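Local coordinates for protein cleavage stimulation factor 77 (Encephalitozoon cuniculi, PDB 2UY1) that probably takes part in mRNA 3'-end processing, as a nuclear helical-repeat relative of the suppressor of forked proteins thought to bind mRNA, at residues 257-270 / 281-295. Numbering follows the deposited sequence.
Sequences DEEAVYGDLKRKYS and FSKELDLLRINHLNY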
ATOM      1  N   ASP B 257       5.113  37.507   1.508  1.00 27.71           N
ATOM      2  CA  ASP B 257       3.923  38.245   1.924  1.00 27.18           C
ATOM      3  C   ASP B 257       3.259  39.031   0.776  1.00 27.02           C
ATOM      4  O   ASP B 257       3.001  40.239   0.890  1.00 25.78           O
ATOM      5  CB  ASP B 257       4.271  39.174   3.094  1.00 29.34           C
ATOM      6  CG  ASP B 257       3.045  39.709   3.827  1.00 32.37           C
ATOM      7  OD1 ASP B 257       1.934  39.224   3.552  1.00 33.33           O
ATOM      8  OD2 ASP B 257       3.195  40.641   4.671  1.00 34.43           O
ATOM      9  N   GLU B 258       2.915  38.314  -0.293  1.00 25.98           N
ATOM     10  CA  GLU B 258       2.300  38.936  -1.488  1.00 25.32           C
ATOM     11  C   GLU B 258       0.988  38.244  -1.927  1.00 26.08           C
ATOM     12  O   GLU B 258       1.016  37.406  -2.863  1.00 26.09           O
ATOM     13  CB  GLU B 258       3.298  38.931  -2.629  1.00 25.73           C
ATOM     14  CG  GLU B 258       4.476  39.854  -2.456  1.00 23.86           C
ATOM     15  CD  GLU B 258       4.107  41.357  -2.564  1.00 26.71           C
ATOM     16  OE1 GLU B 258       3.182  41.711  -3.370  1.00 24.12           O
ATOM     17  OE2 GLU B 258       4.748  42.151  -1.839  1.00 23.95           O
ATOM     18  N   GLU B 259      -0.145  38.622  -1.296  1.00 25.51           N
ATOM     19  CA  GLU B 259      -1.469  37.970  -1.502  1.00 26.57           C
ATOM     20  C   GLU B 259      -1.944  38.046  -2.943  1.00 26.98           C
ATOM     21  O   GLU B 259      -2.797  37.255  -3.378  1.00 27.91           O
ATOM     22  CB  GLU B 259      -2.541  38.571  -0.563  1.00 28.01           C
ATOM     23  CG  GLU B 259      -3.735  37.658  -0.330  1.00 24.32           C
ATOM     24  CD  GLU B 259      -4.778  38.137   0.666  1.00 26.93           C
ATOM     25  OE1 GLU B 259      -4.529  39.049   1.491  1.00 30.29           O
ATOM     26  OE2 GLU B 259      -5.886  37.545   0.654  1.00 26.99           O
ATOM     27  N   ALA B 260      -1.399  39.002  -3.701  1.00 27.38           N
ATOM     28  CA  ALA B 260      -1.861  39.248  -5.093  1.00 25.88           C
ATOM     29  C   ALA B 260      -1.601  38.085  -6.031  1.00 25.43           C
ATOM     30  O   ALA B 260      -2.279  37.935  -7.075  1.00 23.94           O
ATOM     31  CB  ALA B 260      -1.234  40.540  -5.688  1.00 24.73           C
ATOM     32  N   VAL B 261      -0.617  37.260  -5.672  1.00 25.18           N
ATOM     33  CA  VAL B 261      -0.223  36.148  -6.547  1.00 25.62           C
ATOM     34  C   VAL B 261      -1.333  35.131  -6.766  1.00 25.02           C
ATOM     35  O   VAL B 261      -1.489  34.585  -7.867  1.00 23.55           O
ATOM     36  CB  VAL B 261       1.184  35.509  -6.164  1.00 27.77           C
ATOM     37  CG1 VAL B 261       2.241  36.644  -5.994  1.00 25.12           C
ATOM     38  CG2 VAL B 261       1.095  34.609  -4.944  1.00 24.73           C
ATOM     39  N   TYR B 262      -2.142  34.926  -5.741  1.00 25.50           N
ATOM     40  CA  TYR B 262      -3.209  33.958  -5.803  1.00 26.32           C
ATOM     41  C   TYR B 262      -4.260  34.366  -6.827  1.00 28.04           C
ATOM     42  O   TYR B 262      -4.624  33.548  -7.689  1.00 29.05           O
ATOM     43  CB  TYR B 262      -3.793  33.756  -4.416  1.00 25.65           C
ATOM     44  CG  TYR B 262      -2.706  33.411  -3.398  1.00 22.16           C
ATOM     45  CD1 TYR B 262      -1.997  32.212  -3.501  1.00 17.58           C
ATOM     46  CD2 TYR B 262      -2.399  34.277  -2.339  1.00 18.60           C
ATOM     47  CE1 TYR B 262      -0.964  31.896  -2.588  1.00 21.10           C
ATOM     48  CE2 TYR B 262      -1.384  33.965  -1.403  1.00 16.92           C
ATOM     49  CZ  TYR B 262      -0.696  32.770  -1.546  1.00 22.14           C
ATOM     50  OH  TYR B 262       0.267  32.432  -0.669  1.00 23.64           O
ATOM     51  N   GLY B 263      -4.708  35.632  -6.770  1.00 29.69           N
ATOM     52  CA  GLY B 263      -5.703  36.140  -7.732  1.00 29.88           C
ATOM     53  C   GLY B 263      -5.108  36.223  -9.115  1.00 30.23           C
ATOM     54  O   GLY B 263      -5.768  35.888 -10.094  1.00 30.02           O
ATOM     55  N   ASP B 264      -3.875  36.724  -9.216  1.00 31.32           N
ATOM     56  CA  ASP B 264      -3.220  36.905 -10.523  1.00 32.77           C
ATOM     57  C   ASP B 264      -3.050  35.582 -11.267  1.00 33.50           C
ATOM     58  O   ASP B 264      -3.301  35.491 -12.469  1.00 34.19           O
ATOM     59  CB  ASP B 264      -1.840  37.576 -10.389  1.00 32.38           C
ATOM     60  CG  ASP B 264      -1.917  39.069 -10.008  1.00 35.63           C
ATOM     61  OD1 ASP B 264      -3.039  39.663  -9.835  1.00 36.33           O
ATOM     62  OD2 ASP B 264      -0.810  39.633  -9.862  1.00 38.32           O
ATOM     63  N   LEU B 265      -2.573  34.566 -10.552  1.00 32.93           N
ATOM     64  CA  LEU B 265      -2.444  33.215 -11.124  1.00 33.05           C
ATOM     65  C   LEU B 265      -3.772  32.518 -11.432  1.00 32.65           C
ATOM     66  O   LEU B 265      -3.847  31.693 -12.322  1.00 33.30           O
ATOM     67  CB  LEU B 265      -1.559  32.339 -10.225  1.00 32.02           C
ATOM     68  CG  LEU B 265      -0.232  31.965 -10.897  1.00 33.04           C
ATOM     69  CD1 LEU B 265       0.334  33.122 -11.681  1.00 29.09           C
ATOM     70  CD2 LEU B 265       0.767  31.412  -9.892  1.00 31.44           C
ATOM     71  N   LYS B 266      -4.803  32.829 -10.683  1.00 32.79           N
ATOM     72  CA  LYS B 266      -6.116  32.338 -10.999  1.00 35.94           C
ATOM     73  C   LYS B 266      -6.546  32.877 -12.359  1.00 36.15           C
ATOM     74  O   LYS B 266      -6.823  32.108 -13.254  1.00 35.36           O
ATOM     75  CB  LYS B 266      -7.133  32.691  -9.904  1.00 35.17           C
ATOM     76  CG  LYS B 266      -8.591  32.456 -10.324  1.00 38.10           C
ATOM     77  CD  LYS B 266      -9.607  33.048  -9.312  1.00 38.99           C
ATOM     78  CE  LYS B 266      -9.684  34.593  -9.323  1.00 42.18           C
ATOM     79  NZ  LYS B 266     -10.584  35.011  -8.189  1.00 44.80           N
ATOM     80  N   ARG B 267      -6.511  34.204 -12.521  1.00 38.53           N
ATOM     81  CA  ARG B 267      -6.863  34.858 -13.801  1.00 39.10           C
ATOM     82  C   ARG B 267      -6.088  34.300 -15.006  1.00 40.00           C
ATOM     83  O   ARG B 267      -6.679  34.118 -16.079  1.00 40.64           O
ATOM     84  CB  ARG B 267      -6.696  36.373 -13.702  1.00 39.24           C
ATOM     85  CG  ARG B 267      -7.611  36.991 -12.664  1.00 38.74           C
ATOM     86  CD  ARG B 267      -7.547  38.503 -12.638  1.00 39.42           C
ATOM     87  NE  ARG B 267      -6.461  38.981 -11.784  1.00 38.12           N
ATOM     88  CZ  ARG B 267      -6.542  39.091 -10.460  1.00 36.41           C
ATOM     89  NH1 ARG B 267      -7.667  38.772  -9.816  1.00 32.23           N
ATOM     90  NH2 ARG B 267      -5.482  39.538  -9.786  1.00 37.46           N
ATOM     91  N   LYS B 268      -4.791  34.016 -14.809  1.00 40.55           N
ATOM     92  CA  LYS B 268      -3.883  33.501 -15.856  1.00 41.35           C
ATOM     93  C   LYS B 268      -4.317  32.123 -16.319  1.00 41.47           C
ATOM     94  O   LYS B 268      -4.596  31.931 -17.496  1.00 42.28           O
ATOM     95  CB  LYS B 268      -2.412  33.528 -15.412  1.00 41.59           C
ATOM     96  CG  LYS B 268      -1.535  32.351 -15.910  1.00 43.51           C
ATOM     97  CD  LYS B 268      -0.064  32.450 -15.432  1.00 42.45           C
ATOM     98  CE  LYS B 268       0.733  31.133 -15.582  1.00 45.16           C
ATOM     99  NZ  LYS B 268       0.932  30.561 -16.983  1.00 44.78           N
ATOM    100  N   TYR B 269      -4.420  31.173 -15.391  1.00 40.77           N
ATOM    101  CA  TYR B 269      -4.961  29.852 -15.701  1.00 39.77           C
ATOM    102  C   TYR B 269      -6.422  29.879 -16.167  1.00 40.88           C
ATOM    103  O   TYR B 269      -6.904  28.902 -16.764  1.00 41.31           O
ATOM    104  CB  TYR B 269      -4.763  28.908 -14.517  1.00 37.21           C
ATOM    105  CG  TYR B 269      -3.297  28.572 -14.296  1.00 35.70           C
ATOM    106  CD1 TYR B 269      -2.602  27.804 -15.222  1.00 30.35           C
ATOM    107  CD2 TYR B 269      -2.589  29.041 -13.171  1.00 33.31           C
ATOM    108  CE1 TYR B 269      -1.279  27.490 -15.029  1.00 32.70           C
ATOM    109  CE2 TYR B 269      -1.234  28.726 -12.992  1.00 30.15           C
ATOM    110  CZ  TYR B 269      -0.597  27.952 -13.933  1.00 30.93           C
ATOM    111  OH  TYR B 269       0.725  27.607 -13.812  1.00 35.07           O
ATOM    112  N   SER B 270      -7.092  30.998 -15.872  1.00 41.83           N
ATOM    113  CA  SER B 270      -8.459  31.407 -16.313  1.00 42.88           C
ATOM    114  C   SER B 270      -9.585  31.006 -15.392  1.00 43.25           C
ATOM    115  O   SER B 270      -9.903  31.767 -14.485  1.00 43.90           O
ATOM    116  CB  SER B 270      -8.773  31.144 -17.797  1.00 43.44           C
ATOM    117  OG  SER B 270      -8.409  32.278 -18.590  1.00 44.85           O
ATOM    118  N   PHE B 281      -7.123  23.392 -16.530  1.00 45.15           N
ATOM    119  CA  PHE B 281      -6.260  23.831 -15.432  1.00 42.67           C
ATOM    120  C   PHE B 281      -6.948  23.768 -14.058  1.00 40.37           C
ATOM    121  O   PHE B 281      -6.553  24.494 -13.148  1.00 39.24           O
ATOM    122  CB  PHE B 281      -5.775  25.260 -15.665  1.00 44.28           C
ATOM    123  CG  PHE B 281      -4.788  25.400 -16.785  1.00 45.50           C
ATOM    124  CD1 PHE B 281      -5.204  25.822 -18.049  1.00 49.39           C
ATOM    125  CD2 PHE B 281      -3.440  25.129 -16.583  1.00 47.61           C
ATOM    126  CE1 PHE B 281      -4.292  25.962 -19.104  1.00 48.61           C
ATOM    127  CE2 PHE B 281      -2.511  25.265 -17.632  1.00 48.96           C
ATOM    128  CZ  PHE B 281      -2.946  25.688 -18.901  1.00 48.22           C
ATOM    129  N   SER B 282      -7.949  22.892 -13.913  1.00 37.80           N
ATOM    130  CA  SER B 282      -8.679  22.684 -12.649  1.00 36.12           C
ATOM    131  C   SER B 282      -7.760  22.473 -11.447  1.00 33.26           C
ATOM    132  O   SER B 282      -8.019  22.972 -10.368  1.00 31.29           O
ATOM    133  CB  SER B 282      -9.636  21.488 -12.777  1.00 36.86           C
ATOM    134  OG  SER B 282      -8.908  20.310 -13.128  1.00 40.29           O
ATOM    135  N   LYS B 283      -6.658  21.774 -11.668  1.00 32.19           N
ATOM    136  CA  LYS B 283      -5.779  21.354 -10.596  1.00 32.66           C
ATOM    137  C   LYS B 283      -4.978  22.541 -10.002  1.00 31.55           C
ATOM    138  O   LYS B 283      -4.821  22.668  -8.800  1.00 30.31           O
ATOM    139  CB  LYS B 283      -4.882  20.222 -11.109  1.00 32.17           C
ATOM    140  CG  LYS B 283      -5.708  18.942 -11.395  1.00 35.46           C
ATOM    141  CD  LYS B 283      -4.887  17.670 -11.695  1.00 34.62           C
ATOM    142  CE  LYS B 283      -3.678  17.523 -10.749  1.00 38.33           C
ATOM    143  NZ  LYS B 283      -3.487  16.119 -10.338  1.00 36.10           N
ATOM    144  N   GLU B 284      -4.477  23.377 -10.898  1.00 29.96           N
ATOM    145  CA  GLU B 284      -3.870  24.672 -10.585  1.00 29.55           C
ATOM    146  C   GLU B 284      -4.811  25.512  -9.738  1.00 27.41           C
ATOM    147  O   GLU B 284      -4.446  25.984  -8.662  1.00 26.10           O
ATOM    148  CB  GLU B 284      -3.683  25.365 -11.908  1.00 29.58           C
ATOM    149  CG  GLU B 284      -3.428  24.381 -13.012  1.00 32.66           C
ATOM    150  CD  GLU B 284      -2.027  23.936 -12.980  1.00 35.37           C
ATOM    151  OE1 GLU B 284      -1.223  24.724 -12.420  1.00 38.74           O
ATOM    152  OE2 GLU B 284      -1.720  22.837 -13.492  1.00 32.75           O
ATOM    153  N   LEU B 285      -6.038  25.639 -10.218  1.00 25.81           N
ATOM    154  CA  LEU B 285      -7.026  26.499  -9.590  1.00 25.56           C
ATOM    155  C   LEU B 285      -7.402  26.022  -8.191  1.00 25.60           C
ATOM    156  O   LEU B 285      -7.539  26.851  -7.278  1.00 25.88           O
ATOM    157  CB  LEU B 285      -8.249  26.750 -10.523  1.00 25.86           C
ATOM    158  CG  LEU B 285      -7.895  27.456 -11.893  1.00 25.66           C
ATOM    159  CD1 LEU B 285      -9.059  27.339 -12.917  1.00 26.18           C
ATOM    160  CD2 LEU B 285      -7.438  28.928 -11.745  1.00 27.31           C
ATOM    161  N   ASP B 286      -7.565  24.710  -8.014  1.00 24.51           N
ATOM    162  CA  ASP B 286      -7.820  24.147  -6.687  1.00 25.17           C
ATOM    163  C   ASP B 286      -6.568  24.289  -5.844  1.00 24.79           C
ATOM    164  O   ASP B 286      -6.690  24.659  -4.715  1.00 24.74           O
ATOM    165  CB  ASP B 286      -8.235  22.684  -6.747  1.00 25.73           C
ATOM    166  CG  ASP B 286      -9.696  22.483  -7.204  1.00 27.38           C
ATOM    167  OD1 ASP B 286     -10.549  23.403  -7.054  1.00 24.23           O
ATOM    168  OD2 ASP B 286      -9.985  21.353  -7.683  1.00 30.62           O
ATOM    169  N   LEU B 287      -5.368  24.010  -6.391  1.00 25.81           N
ATOM    170  CA  LEU B 287      -4.159  24.216  -5.581  1.00 26.39           C
ATOM    171  C   LEU B 287      -3.874  25.676  -5.227  1.00 25.64           C
ATOM    172  O   LEU B 287      -3.248  25.953  -4.193  1.00 26.20           O
ATOM    173  CB  LEU B 287      -2.924  23.524  -6.154  1.00 27.22           C
ATOM    174  CG  LEU B 287      -1.904  22.964  -5.133  1.00 27.40           C
ATOM    175  CD1 LEU B 287      -2.459  22.048  -4.004  1.00 27.33           C
ATOM    176  CD2 LEU B 287      -0.851  22.243  -5.883  1.00 28.41           C
ATOM    177  N   LEU B 288      -4.356  26.616  -6.048  1.00 24.93           N
ATOM    178  CA  LEU B 288      -4.227  28.031  -5.721  1.00 25.17           C
ATOM    179  C   LEU B 288      -5.138  28.408  -4.564  1.00 24.64           C
ATOM    180  O   LEU B 288      -4.720  29.117  -3.654  1.00 24.14           O
ATOM    181  CB  LEU B 288      -4.592  28.918  -6.938  1.00 26.64           C
ATOM    182  CG  LEU B 288      -3.550  28.982  -8.028  1.00 25.87           C
ATOM    183  CD1 LEU B 288      -4.204  29.615  -9.250  1.00 29.21           C
ATOM    184  CD2 LEU B 288      -2.357  29.739  -7.484  1.00 28.29           C
ATOM    185  N   ARG B 289      -6.378  27.927  -4.613  1.00 23.99           N
ATOM    186  CA  ARG B 289      -7.356  28.196  -3.577  1.00 24.27           C
ATOM    187  C   ARG B 289      -6.939  27.711  -2.221  1.00 23.30           C
ATOM    188  O   ARG B 289      -6.996  28.443  -1.232  1.00 23.98           O
ATOM    189  CB  ARG B 289      -8.672  27.532  -3.937  1.00 24.70           C
ATOM    190  CG  ARG B 289      -9.408  28.236  -5.038  1.00 28.73           C
ATOM    191  CD  ARG B 289     -10.617  27.431  -5.459  1.00 35.32           C
ATOM    192  NE  ARG B 289     -10.652  27.203  -6.901  1.00 40.97           N
ATOM    193  CZ  ARG B 289     -11.648  27.554  -7.714  1.00 44.86           C
ATOM    194  NH1 ARG B 289     -12.718  28.174  -7.239  1.00 45.44           N
ATOM    195  NH2 ARG B 289     -11.570  27.284  -9.016  1.00 45.85           N
ATOM    196  N   ILE B 290      -6.508  26.454  -2.175  1.00 22.80           N
ATOM    197  CA  ILE B 290      -6.001  25.857  -0.981  1.00 22.17           C
ATOM    198  C   ILE B 290      -4.820  26.702  -0.425  1.00 21.64           C
ATOM    199  O   ILE B 290      -4.795  27.044   0.749  1.00 21.77           O
ATOM    200  CB  ILE B 290      -5.619  24.345  -1.273  1.00 21.33           C
ATOM    201  CG1 ILE B 290      -6.874  23.479  -1.177  1.00 21.54           C
ATOM    202  CG2 ILE B 290      -4.455  23.873  -0.323  1.00 21.54           C
ATOM    203  CD1 ILE B 290      -6.704  22.095  -1.888  1.00 23.72           C
ATOM    204  N   ASN B 291      -3.873  27.062  -1.288  1.00 21.56           N
ATOM    205  CA  ASN B 291      -2.694  27.798  -0.866  1.00 21.60           C
ATOM    206  C   ASN B 291      -2.940  29.249  -0.464  1.00 21.75           C
ATOM    207  O   ASN B 291      -2.279  29.785   0.444  1.00 20.51           O
ATOM    208  CB  ASN B 291      -1.527  27.578  -1.836  1.00 22.20           C
ATOM    209  CG  ASN B 291      -0.747  26.241  -1.497  1.00 20.97           C
ATOM    210  OD1 ASN B 291      -0.101  26.136  -0.467  1.00 22.87           O
ATOM    211  ND2 ASN B 291      -0.887  25.252  -2.336  1.00 19.48           N
ATOM    212  N   HIS B 292      -4.005  29.793  -1.043  1.00 21.70           N
ATOM    213  CA  HIS B 292      -4.484  31.134  -0.790  1.00 23.03           C
ATOM    214  C   HIS B 292      -5.173  31.099   0.529  1.00 22.56           C
ATOM    215  O   HIS B 292      -4.856  31.913   1.387  1.00 24.34           O
ATOM    216  CB  HIS B 292      -5.424  31.585  -1.928  1.00 23.60           C
ATOM    217  CG  HIS B 292      -5.924  32.998  -1.801  1.00 24.63           C
ATOM    218  ND1 HIS B 292      -6.885  33.654  -2.494  1.00 25.52           N
ATOM    219  CD2 HIS B 292      -5.384  33.918  -0.924  1.00 24.65           C
ATOM    220  CE1 HIS B 292      -6.913  34.949  -2.021  1.00 27.79           C
ATOM    221  NE2 HIS B 292      -6.003  35.081  -1.074  1.00 28.71           N
ATOM    222  N   LEU B 293      -6.037  30.100   0.761  1.00 23.67           N
ATOM    223  CA  LEU B 293      -6.637  29.910   2.094  1.00 23.84           C
ATOM    224  C   LEU B 293      -5.600  29.790   3.191  1.00 23.88           C
ATOM    225  O   LEU B 293      -5.797  30.356   4.282  1.00 24.85           O
ATOM    226  CB  LEU B 293      -7.602  28.679   2.165  1.00 23.16           C
ATOM    227  CG  LEU B 293      -8.959  28.838   1.458  1.00 24.24           C
ATOM    228  CD1 LEU B 293      -9.591  27.459   1.255  1.00 19.85           C
ATOM    229  CD2 LEU B 293      -9.904  29.724   2.217  1.00 19.55           C
ATOM    230  N   ASN B 294      -4.522  29.022   2.922  1.00 24.74           N
ATOM    231  CA  ASN B 294      -3.418  28.821   3.883  1.00 24.74           C
ATOM    232  C   ASN B 294      -2.735  30.108   4.235  1.00 25.29           C
ATOM    233  O   ASN B 294      -2.415  30.358   5.426  1.00 25.29           O
ATOM    234  CB  ASN B 294      -2.314  27.881   3.356  1.00 25.42           C
ATOM    235  CG  ASN B 294      -1.143  27.736   4.344  1.00 24.10           C
ATOM    236  OD1 ASN B 294      -1.299  27.204   5.434  1.00 26.60           O
ATOM    237  ND2 ASN B 294       0.024  28.206   3.959  1.00 26.85           N
ATOM    238  N   TYR B 295      -2.485  30.901   3.194  1.00 26.11           N
ATOM    239  CA  TYR B 295      -1.936  32.270   3.328  1.00 25.89           C
ATOM    240  C   TYR B 295      -2.782  33.096   4.304  1.00 26.19           C
ATOM    241  O   TYR B 295      -2.260  33.700   5.265  1.00 25.36           O
ATOM    242  CB  TYR B 295      -1.836  32.981   1.954  1.00 27.30           C
ATOM    243  CG  TYR B 295      -1.479  34.474   2.071  1.00 28.29           C
ATOM    244  CD1 TYR B 295      -0.159  34.920   1.894  1.00 30.57           C
ATOM    245  CD2 TYR B 295      -2.443  35.429   2.456  1.00 25.44           C
ATOM    246  CE1 TYR B 295       0.168  36.302   2.021  1.00 29.19           C
ATOM    247  CE2 TYR B 295      -2.074  36.796   2.670  1.00 23.21           C
ATOM    248  CZ  TYR B 295      -0.795  37.215   2.419  1.00 27.09           C
ATOM    249  OH  TYR B 295      -0.456  38.574   2.568  1.00 27.36           O
TER
HETATM  250  O   HOH W   1      -2.438  40.725   2.128  1.00 25.47           O
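Tyr262 sits as an aromatic knob among Leu288, Asn291, His292 and Tyr295, its ring running nearly parallel to the imidazole yet slid so far along that the two barely overlap. Two CH-pi contacts make up for this: His292 CA stands 3.8 Å from the Tyr262 ring centroid, nearly over its centre, and Tyr262 CB lies over the imidazole face. With Tyr295 the same ring makes an offset edge-to-face pair, the edge of Tyr262 toward the face of Tyr295, planes at 61°. His292 CG is anti to the backbone N (chi1 -177°), which swings the imidazole across Tyr262 CB and carries NE2 to Glu259. That bond, His292 NE2 to Glu259 OE2 at 3.0 Å, is nearly straight, lies close to the ring plane and uses the anti lone pair of the carboxylate. The other oxygen, OE1, takes a water that also donates to Tyr295 OH. Further along, Leu288 is the answering knob, set among Tyr262, Leu265, Lys266 and Tyr269, and Glu284 CB packs over the Tyr269 ring. Segments 260-269 and 282-295 run antiparallel (168°), axes approaching to 9.7 Å, neighbouring helices of an all-helical, TPR-clan fold; Leu308 of helix 302-311 touches His292. The Glu259 carboxylate would probably stabilise an imidazolium, though its charge is not seen.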